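Local coordinates for protein nucleocapsid (Crimean-congo hemorrhagic fever virus, PDB 4AKL) that probably binds single- and double-stranded RNA, takes part in packaging the viral genome and cuts double-stranded DNA without sequence specificity, at residues N8-M13 against F139-N144; K22-V27 against Y34-S39; D28-S33 against E38-L43; Y78-A83 against S464-A469. One frame throughout, in Å; residues are numbered along the deposited sequence. Where two conformers were deposited one is given.

Contact 1: residues N8-M13 against F139-N144; sequences NSKDEM and FRVNAN
Lys10 and Val141 make the contact between residues 8-13 and 139-144, yet the geometry that presents Lys10 begins two residues earlier. Asn8 gives two hydrogen bonds to one oxygen of Glu12: its backbone N lies 2.6 Å from Glu12 OE1, reaching it from the anti side, while its ND2 comes to the syn lone pair of that same atom. Next, Ser9 is the N-cap of the helix 10-24, its OG accepting from the backbone N of Glu12 at 3.3 Å, and its carbonyl oxygen takes the N-H of Met13. The chain thus starts its first turn as a capped helix at the surface of this mostly helical nucleocapsid protein, facing the loop that follows helix 120-136. Lys10 has CG anti to its own N (chi1 -172°) and runs on extended, sliding past Val141 in the opposite direction. Its CD passes 4.0 Å from Val141 CB, and its NZ ends 2.6 Å from Val141 O, with a C=O...N angle of 164° that puts the ammonium almost in line with the carbonyl. Further along, Met13 turns to Tyr78 and Ala81 of helix 77-83, the helix whose Trp82 also packs against Val141.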
# COMPACT_ATOMS: atom_id res chain seq x y z
N ASN A 8 14.00 18.87 12.22
CA ASN A 8 14.06 19.22 10.79
C ASN A 8 15.13 18.40 10.03
O ASN A 8 15.51 18.76 8.90
CB ASN A 8 14.35 20.74 10.65
CG ASN A 8 13.35 21.62 11.44
OD1 ASN A 8 12.16 21.82 11.04
ND2 ASN A 8 13.82 22.14 12.56
N SER A 9 15.61 17.31 10.65
CA SER A 9 16.71 16.50 10.08
C SER A 9 16.92 15.22 10.88
O SER A 9 16.45 15.09 12.02
CB SER A 9 18.05 17.30 10.00
OG SER A 9 18.62 17.60 11.29
N LYS A 10 17.64 14.27 10.29
CA LYS A 10 17.97 13.03 10.96
C LYS A 10 18.73 13.31 12.29
O LYS A 10 18.28 12.89 13.34
CB LYS A 10 18.78 12.07 10.04
CG LYS A 10 18.95 10.65 10.70
CD LYS A 10 19.48 9.55 9.74
CE LYS A 10 20.08 8.35 10.56
NZ LYS A 10 19.99 6.98 9.90
N ASP A 11 19.86 14.02 12.23
CA ASP A 11 20.61 14.38 13.47
C ASP A 11 19.69 14.98 14.53
O ASP A 11 19.68 14.51 15.66
CB ASP A 11 21.76 15.36 13.19
CG ASP A 11 23.04 14.65 12.73
OD1 ASP A 11 23.11 13.39 12.79
OD2 ASP A 11 23.98 15.36 12.30
N GLU A 12 18.93 16.00 14.13
CA GLU A 12 17.92 16.63 15.00
C GLU A 12 16.97 15.56 15.55
O GLU A 12 16.71 15.52 16.76
CB GLU A 12 17.15 17.74 14.27
CG GLU A 12 17.98 19.07 14.17
CD GLU A 12 17.20 20.25 13.53
OE1 GLU A 12 15.98 20.13 13.34
OE2 GLU A 12 17.83 21.29 13.23
N MET A 13 16.50 14.68 14.67
CA MET A 13 15.66 13.60 15.10
C MET A 13 16.34 12.69 16.10
O MET A 13 15.71 12.33 17.10
CB MET A 13 15.14 12.75 13.89
CG MET A 13 14.19 11.61 14.31
SD MET A 13 12.53 12.15 14.75
CE MET A 13 12.23 11.10 16.16
N PHE A 139 12.13 11.23 3.17
CA PHE A 139 11.41 10.46 4.22
C PHE A 139 12.30 9.36 4.83
O PHE A 139 12.32 9.17 6.06
CB PHE A 139 10.09 9.82 3.73
CG PHE A 139 9.28 9.16 4.86
CD1 PHE A 139 8.70 9.93 5.86
CD2 PHE A 139 9.13 7.79 4.93
CE1 PHE A 139 8.01 9.36 6.88
CE2 PHE A 139 8.41 7.18 5.95
CZ PHE A 139 7.87 7.95 6.94
N ARG A 140 13.05 8.65 3.97
CA ARG A 140 13.91 7.56 4.41
C ARG A 140 15.02 8.06 5.35
O ARG A 140 15.84 8.81 4.92
CB ARG A 140 14.57 6.85 3.20
CG ARG A 140 15.27 5.54 3.56
CD ARG A 140 16.34 5.14 2.57
NE ARG A 140 17.14 4.04 3.11
CZ ARG A 140 17.21 2.81 2.60
NH1 ARG A 140 16.53 2.46 1.51
NH2 ARG A 140 17.97 1.92 3.21
N VAL A 141 15.01 7.61 6.60
CA VAL A 141 16.12 7.87 7.52
C VAL A 141 16.68 6.57 8.09
O VAL A 141 17.61 6.61 8.83
CB VAL A 141 15.73 8.78 8.69
CG1 VAL A 141 15.55 10.20 8.17
CG2 VAL A 141 14.49 8.27 9.38
N ASN A 142 16.08 5.43 7.76
CA ASN A 142 16.51 4.10 8.24
C ASN A 142 15.73 3.04 7.47
O ASN A 142 14.86 3.38 6.64
CB ASN A 142 16.37 3.93 9.79
CG ASN A 142 14.91 4.10 10.33
OD1 ASN A 142 13.87 4.00 9.59
ND2 ASN A 142 14.83 4.33 11.64
N ALA A 143 16.02 1.77 7.73
CA ALA A 143 15.34 0.66 7.03
C ALA A 143 13.84 0.65 7.32
O ALA A 143 13.07 0.28 6.47
CB ALA A 143 15.96 -0.68 7.40
N ASN A 144 13.44 1.05 8.53
CA ASN A 144 12.00 1.11 8.90
C ASN A 144 11.22 2.13 8.08
O ASN A 144 10.03 2.04 8.00
CB ASN A 144 11.83 1.44 10.40
CG ASN A 144 12.29 0.30 11.34
OD1 ASN A 144 12.36 -0.91 10.94
ND2 ASN A 144 12.58 0.67 12.61

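Contact 2: residues K22-V27 against Y34-S39; sequences KGNGLV and YSFCES
Leu26 lies against Phe36 in the buried part of the contact between residues 22-27 and 34-39. Its CD2 methyl sits over the middle of the Phe36 ring, 3.4 Å from the centroid and only 6° off the ring normal, a well-centred CH-pi contact. Leu26 CG stands anti to its carbonyl carbon (chi1 -60°), and CD1 continues the chain extended, leaving CD2 as the branch turned to the ring. Asn24 CB approaches the same ring obliquely, 3.6 Å from Phe36 CZ, with its amide plane steeply inclined to the ring; the amide itself is engaged elsewhere, ND2 donating to Asp401 and to Phe20 O. Beneath these side chains the backbones are joined twice: Val27 N donates to Ser35 O at 2.9 Å, and Ser35 N returns a bond to Val27 O. Phe17, Phe20 and Ile77 complete the apolar surroundings of Leu26.

The side of Val27, Tyr34 and Glu38 is more exposed, though not everywhere open. Tyr34 lays CD1 3.4 Å from Val27 C, and its hydroxyl makes a weak bond to Lys21 NZ. Val27 points its CB away from the partner segment, but CG2 still comes within 3.2 Å of Cys37 O. Looseness is confined to exposed Glu38, whose CG grazes Val27 CG2 at 4.5 Å.

Helix 10-24 ends just before Gly25, whose positive phi turns the chain out of the helix. Ser35 OG, also bonded to Thr31 OG1, accepts from Cys37 N, an ST turn, and the paired bonds of Val27 and Ser35 form an isolated antiparallel beta bridge of the hydrogen-bonded type, closing the loop 28-34.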
# COMPACT_ATOMS: atom_id res chain seq x y z
N LYS A 22 15.27 7.86 27.05
CA LYS A 22 15.76 7.91 28.41
C LYS A 22 14.62 8.34 29.32
O LYS A 22 14.38 7.72 30.35
CB LYS A 22 16.98 8.87 28.54
CG LYS A 22 16.71 10.26 29.20
CD LYS A 22 17.95 11.14 29.26
CE LYS A 22 18.00 11.83 30.60
NZ LYS A 22 18.47 10.85 31.66
N GLY A 23 13.91 9.40 28.92
CA GLY A 23 12.87 9.99 29.73
C GLY A 23 11.77 9.00 30.03
O GLY A 23 11.33 8.91 31.18
N ASN A 24 11.35 8.25 29.01
CA ASN A 24 10.18 7.39 29.12
C ASN A 24 10.44 5.88 29.32
O ASN A 24 9.49 5.10 29.47
CB ASN A 24 9.27 7.69 27.93
CG ASN A 24 8.60 9.07 28.05
OD1 ASN A 24 7.61 9.22 28.77
ND2 ASN A 24 9.14 10.06 27.36
N GLY A 25 11.70 5.48 29.35
CA GLY A 25 12.06 4.07 29.61
C GLY A 25 11.57 3.12 28.53
O GLY A 25 11.03 2.06 28.82
N LEU A 26 11.77 3.50 27.28
CA LEU A 26 11.39 2.69 26.16
C LEU A 26 12.27 1.43 26.07
O LEU A 26 13.50 1.48 26.38
CB LEU A 26 11.51 3.47 24.87
CG LEU A 26 10.68 4.74 24.73
CD1 LEU A 26 10.87 5.31 23.36
CD2 LEU A 26 9.17 4.45 24.96
N VAL A 27 11.63 0.32 25.67
CA VAL A 27 12.29 -0.97 25.49
C VAL A 27 11.99 -1.55 24.12
O VAL A 27 11.03 -1.15 23.44
CB VAL A 27 11.86 -2.00 26.55
CG1 VAL A 27 12.49 -1.66 27.95
CG2 VAL A 27 10.35 -2.14 26.59
N TYR A 34 12.14 0.68 19.35
CA TYR A 34 11.85 0.99 20.77
C TYR A 34 10.41 1.53 20.96
O TYR A 34 9.90 2.34 20.16
CB TYR A 34 12.84 1.99 21.31
CG TYR A 34 14.16 1.38 21.81
CD1 TYR A 34 14.24 0.79 23.04
CD2 TYR A 34 15.31 1.42 21.03
CE1 TYR A 34 15.46 0.23 23.52
CE2 TYR A 34 16.52 0.88 21.47
CZ TYR A 34 16.59 0.28 22.71
OH TYR A 34 17.79 -0.25 23.14
N SER A 35 9.77 1.07 22.03
CA SER A 35 8.39 1.34 22.29
C SER A 35 8.10 1.24 23.77
O SER A 35 9.01 1.03 24.60
CB SER A 35 7.54 0.31 21.53
OG SER A 35 7.57 -0.92 22.20
N PHE A 36 6.82 1.39 24.11
CA PHE A 36 6.37 1.26 25.51
C PHE A 36 5.99 -0.19 25.89
O PHE A 36 5.48 -0.44 27.00
CB PHE A 36 5.19 2.22 25.78
CG PHE A 36 5.61 3.64 25.96
CD1 PHE A 36 6.10 4.07 27.19
CD2 PHE A 36 5.52 4.55 24.91
CE1 PHE A 36 6.50 5.37 27.37
CE2 PHE A 36 5.92 5.88 25.07
CZ PHE A 36 6.42 6.30 26.30
N CYS A 37 6.27 -1.14 25.00
CA CYS A 37 5.80 -2.52 25.17
C CYS A 37 6.66 -3.36 26.13
O CYS A 37 7.72 -3.85 25.76
CB CYS A 37 5.68 -3.24 23.80
SG CYS A 37 4.80 -4.80 23.84
N GLU A 38 6.16 -3.53 27.35
CA GLU A 38 6.82 -4.40 28.36
C GLU A 38 6.42 -5.87 28.34
O GLU A 38 7.08 -6.68 28.95
CB GLU A 38 6.60 -3.83 29.75
CG GLU A 38 7.65 -2.77 30.10
CD GLU A 38 7.28 -2.00 31.33
OE1 GLU A 38 6.07 -2.03 31.70
OE2 GLU A 38 8.17 -1.38 31.92
N SER A 39 5.35 -6.21 27.65
CA SER A 39 4.93 -7.62 27.57
C SER A 39 3.97 -7.82 26.45
O SER A 39 3.22 -6.92 26.09
CB SER A 39 4.28 -8.09 28.88
OG SER A 39 3.14 -7.33 29.14

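Contact 3: residues D28-S33 against E38-L43; sequences DTYTNS and ESVPNL
Tyr30 lays its ring across the backbone of Glu38, Ser39 and Val40, and supplies nearly all the surface that residues 28-33 bring to this contact. Both segments belong to the one connection between helix 10-24 and helix 45-52. The apolar part is the meeting with Val40, whose side chain crosses that of the tyrosine at about a right angle. Val40 CG2 is 3.6 Å from Tyr30 CD1 and 4.1 Å from the ring centroid, displaced 29° from the normal, an off-centre CH-pi contact. With CG1 anti to the backbone N (chi1 178°), Val40 is left with CG2 as the methyl that meets the ring.

Backbone-to-ring contacts make up the rest. Glu38 O lies at the ring edge, near its plane, 3.3 Å from Tyr30 CE2, whereas Ser39 CA approaches the same carbon at 3.6 Å. Val40 N stands over one face, toward the rim, and Thr29 CG2 covers the opposite face from within the tyrosine's own segment.

Hydrogen bonds serve the loop itself and its neighbours. Thr31 OG1 donates to Ser33 O at 2.8 Å, and the backbone of Tyr30 pairs with Arg417. Beyond the ring, Val40 packs on Pro425 and Arg428 of helix 425-440.

Between the two segments, then, cohesion comes from dispersion and from the edge of an aromatic ring facing a carbonyl oxygen, where the slightly positive ring hydrogens probably give a mild electrostatic attraction at this surface site.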
# COMPACT_ATOMS: atom_id res chain seq x y z
N ASP A 28 12.83 -2.51 23.72
CA ASP A 28 12.66 -3.19 22.44
C ASP A 28 12.69 -4.70 22.59
O ASP A 28 13.03 -5.43 21.66
CB ASP A 28 13.73 -2.68 21.45
CG ASP A 28 15.14 -3.14 21.78
OD1 ASP A 28 15.44 -3.64 22.91
OD2 ASP A 28 15.96 -2.97 20.87
N THR A 29 12.33 -5.16 23.79
CA THR A 29 12.26 -6.58 24.10
C THR A 29 11.33 -7.28 23.10
O THR A 29 11.68 -8.33 22.54
CB THR A 29 11.68 -6.82 25.52
OG1 THR A 29 12.21 -5.84 26.42
CG2 THR A 29 12.03 -8.21 26.03
N TYR A 30 10.15 -6.70 22.90
CA TYR A 30 9.11 -7.33 22.05
C TYR A 30 8.81 -6.58 20.79
O TYR A 30 7.93 -7.01 20.05
CB TYR A 30 7.80 -7.53 22.85
CG TYR A 30 8.04 -8.34 24.09
CD1 TYR A 30 8.32 -9.70 24.00
CD2 TYR A 30 8.01 -7.76 25.34
CE1 TYR A 30 8.54 -10.46 25.12
CE2 TYR A 30 8.25 -8.52 26.50
CZ TYR A 30 8.51 -9.86 26.37
OH TYR A 30 8.74 -10.62 27.50
N THR A 31 9.52 -5.48 20.54
CA THR A 31 9.27 -4.64 19.39
C THR A 31 10.54 -4.39 18.63
O THR A 31 11.59 -4.34 19.22
CB THR A 31 8.69 -3.29 19.79
OG1 THR A 31 9.52 -2.68 20.77
CG2 THR A 31 7.30 -3.45 20.37
N ASN A 32 10.42 -4.22 17.31
CA ASN A 32 11.55 -3.94 16.41
C ASN A 32 12.13 -2.60 16.69
O ASN A 32 13.34 -2.43 16.80
CB ASN A 32 11.16 -4.01 14.93
CG ASN A 32 10.68 -5.40 14.51
OD1 ASN A 32 11.20 -6.41 14.99
ND2 ASN A 32 9.71 -5.45 13.62
N SER A 33 11.25 -1.62 16.81
CA SER A 33 11.68 -0.29 17.14
C SER A 33 11.31 -0.07 18.61
O SER A 33 10.35 -0.62 19.09
CB SER A 33 11.01 0.68 16.15
OG SER A 33 11.52 1.97 16.23
N GLU A 38 6.16 -3.53 27.35
CA GLU A 38 6.82 -4.40 28.36
C GLU A 38 6.42 -5.87 28.34
O GLU A 38 7.08 -6.68 28.95
CB GLU A 38 6.60 -3.83 29.75
CG GLU A 38 7.65 -2.77 30.10
CD GLU A 38 7.28 -2.00 31.33
OE1 GLU A 38 6.07 -2.03 31.70
OE2 GLU A 38 8.17 -1.38 31.92
N SER A 39 5.35 -6.21 27.65
CA SER A 39 4.93 -7.62 27.57
C SER A 39 3.97 -7.82 26.45
O SER A 39 3.22 -6.92 26.09
CB SER A 39 4.28 -8.09 28.88
OG SER A 39 3.14 -7.33 29.14
N VAL A 40 3.98 -9.03 25.90
CA VAL A 40 3.11 -9.36 24.79
C VAL A 40 1.65 -9.25 25.25
O VAL A 40 1.30 -9.76 26.30
CB VAL A 40 3.43 -10.77 24.22
CG1 VAL A 40 2.48 -11.12 23.07
CG2 VAL A 40 4.87 -10.84 23.76
N PRO A 41 0.78 -8.57 24.47
CA PRO A 41 -0.57 -8.44 24.92
C PRO A 41 -1.29 -9.80 24.92
O PRO A 41 -1.10 -10.62 24.03
CB PRO A 41 -1.20 -7.49 23.89
CG PRO A 41 -0.10 -7.01 23.04
CD PRO A 41 0.96 -7.99 23.13
N ASN A 42 -2.10 -10.01 25.94
CA ASN A 42 -2.84 -11.23 26.11
C ASN A 42 -4.28 -10.90 25.78
O ASN A 42 -4.93 -10.14 26.52
CB ASN A 42 -2.72 -11.75 27.53
CG ASN A 42 -3.25 -13.19 27.68
OD1 ASN A 42 -4.16 -13.62 26.96
ND2 ASN A 42 -2.67 -13.93 28.61
N LEU A 43 -4.76 -11.46 24.68
CA LEU A 43 -6.08 -11.15 24.19
C LEU A 43 -7.07 -12.30 24.43
O LEU A 43 -8.21 -12.23 23.98
CB LEU A 43 -6.01 -10.79 22.70
CG LEU A 43 -4.97 -9.75 22.23
CD1 LEU A 43 -5.09 -9.47 20.72
CD2 LEU A 43 -5.09 -8.45 22.98

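Contact 4: residues Y78-A83 against S464-A469; sequences YECAWA and SPFQNA
Phe466 points its ring into the side of helix 77-83, where Glu79, Cys80 and Ala83 receive it within little more than one turn. Glu79 CB lies 3.5 Å from Phe466 CD2, and Ala83 CB comes equally near, obliquely, to the atom across the ring, Phe466 CE1. Cys80 SG lies in the ring plane at the edge, 3.7 Å from Phe466 CE2 and 83° off the normal as seen from the centroid, a sulfur-aromatic contact made edge-on. Over one face sits the backbone oxygen of Glu79, already engaged by the N-H of Ala83 in the helix.

The ring is carried by a type I turn from Ser464 to Gln467. Ser464 OG accepts from Phe466 N at 3.0 Å in an ST turn, fixing the backbone from which the ring projects.

Glu79 bends at chi2 (78°), and its carboxylate leads away from the phenylalanine. OE1 is bonded to Ser33 OG and OE2 to the side-chain amides of Asn142 and Asn144. A water lies 2.6 Å from Ser464 OG and makes a weak bond to Glu79 OE1.

The contact therefore separates its chemistry: the buried ring meets mainly carbon and sulfur, with one backbone oxygen over a face, while the buried carboxylate beside it is satisfied by Ser33, Asn142 and Asn144, with the weakly bound water as a further partner linking it to the turn.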
# COMPACT_ATOMS: atom_id res chain seq x y z
N TYR A 78 10.16 6.10 17.37
CA TYR A 78 11.14 6.86 16.56
C TYR A 78 10.52 7.24 15.24
O TYR A 78 10.56 8.40 14.84
CB TYR A 78 12.40 6.03 16.31
CG TYR A 78 13.48 6.77 15.57
CD1 TYR A 78 14.39 7.52 16.24
CD2 TYR A 78 13.57 6.71 14.16
CE1 TYR A 78 15.39 8.20 15.58
CE2 TYR A 78 14.58 7.41 13.47
CZ TYR A 78 15.47 8.15 14.18
OH TYR A 78 16.48 8.83 13.55
N GLU A 79 9.93 6.27 14.57
CA GLU A 79 9.43 6.51 13.23
C GLU A 79 8.14 7.30 13.25
O GLU A 79 7.95 8.17 12.39
CB GLU A 79 9.28 5.20 12.46
CG GLU A 79 10.60 4.56 12.13
CD GLU A 79 11.29 3.79 13.29
OE1 GLU A 79 10.62 3.44 14.28
OE2 GLU A 79 12.54 3.54 13.18
N CYS A 80 7.26 7.02 14.25
CA CYS A 80 6.02 7.80 14.42
C CYS A 80 6.38 9.26 14.71
O CYS A 80 5.78 10.18 14.14
CB CYS A 80 5.17 7.22 15.57
SG CYS A 80 4.48 5.59 15.23
N ALA A 81 7.37 9.48 15.58
CA ALA A 81 7.80 10.86 15.85
C ALA A 81 8.35 11.51 14.58
O ALA A 81 8.06 12.67 14.28
CB ALA A 81 8.78 10.92 16.94
N TRP A 82 9.15 10.77 13.82
CA TRP A 82 9.68 11.30 12.56
C TRP A 82 8.54 11.67 11.57
O TRP A 82 8.57 12.74 10.94
CB TRP A 82 10.63 10.29 11.93
CG TRP A 82 11.15 10.62 10.54
CD1 TRP A 82 10.81 9.98 9.38
CD2 TRP A 82 12.11 11.63 10.17
NE1 TRP A 82 11.48 10.51 8.32
CE2 TRP A 82 12.29 11.53 8.76
CE3 TRP A 82 12.85 12.60 10.88
CZ2 TRP A 82 13.15 12.38 8.04
CZ3 TRP A 82 13.71 13.43 10.18
CH2 TRP A 82 13.86 13.32 8.78
N ALA A 83 7.56 10.80 11.46
CA ALA A 83 6.41 10.98 10.56
C ALA A 83 5.51 12.18 10.97
O ALA A 83 4.77 12.67 10.17
CB ALA A 83 5.58 9.66 10.47
N SER A 464 7.76 -2.53 9.83
CA SER A 464 7.36 -1.23 10.29
C SER A 464 6.17 -0.80 9.44
O SER A 464 6.09 -1.19 8.25
CB SER A 464 8.49 -0.23 10.10
OG SER A 464 8.05 1.12 10.17
N PRO A 465 5.24 -0.02 10.05
CA PRO A 465 4.17 0.59 9.27
C PRO A 465 4.61 1.65 8.25
O PRO A 465 3.81 1.97 7.37
CB PRO A 465 3.24 1.24 10.33
CG PRO A 465 4.02 1.34 11.54
CD PRO A 465 5.11 0.28 11.48
N PHE A 466 5.86 2.16 8.38
CA PHE A 466 6.36 3.23 7.53
C PHE A 466 7.16 2.78 6.32
O PHE A 466 7.67 3.61 5.61
CB PHE A 466 7.15 4.23 8.37
CG PHE A 466 6.31 4.80 9.45
CD1 PHE A 466 5.41 5.79 9.16
CD2 PHE A 466 6.38 4.30 10.74
CE1 PHE A 466 4.55 6.32 10.19
CE2 PHE A 466 5.54 4.82 11.74
CZ PHE A 466 4.62 5.85 11.44
N GLN A 467 7.23 1.48 6.10
CA GLN A 467 7.80 0.90 4.90
C GLN A 467 6.81 0.85 3.78
O GLN A 467 5.65 0.62 4.00
CB GLN A 467 8.33 -0.52 5.18
CG GLN A 467 9.65 -0.51 5.84
CD GLN A 467 9.99 -1.79 6.58
OE1 GLN A 467 9.11 -2.62 6.90
NE2 GLN A 467 11.27 -1.95 6.88
N ASN A 468 7.26 1.09 2.57
CA ASN A 468 6.46 0.94 1.34
C ASN A 468 6.92 -0.36 0.76
O ASN A 468 8.16 -0.59 0.63
CB ASN A 468 6.67 2.13 0.41
CG ASN A 468 6.16 1.90 -1.04
OD1 ASN A 468 6.52 0.92 -1.73
ND2 ASN A 468 5.35 2.83 -1.52
N ALA A 469 5.98 -1.22 0.39
CA ALA A 469 6.35 -2.56 -0.11
C ALA A 469 5.91 -2.80 -1.55
O ALA A 469 5.84 -3.97 -2.00
CB ALA A 469 5.80 -3.67 0.83
O HOH W 1 8.95 1.52 12.60

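How the contacts relate
The four contacts lie with their centres 10 to 24 Å apart in this largely helical chain, and helix 77-83 is what three of them have in common. Contacts 1 and 4, with centres 10 Å apart, alternate along the chain and touch through that helix. Contacts 2 and 3, also 10 Å apart, share Glu38 and Ser39 and lie nested within the long loop that contact 1 closes; contact 1 and contact 2 both use helix 10-24. Contacts 3 and 4 likewise touch through helix 77-83, although their centres are 18 Å apart and they follow in series along the chain. The N-terminal region is thereby joined to a loop near the C-terminus.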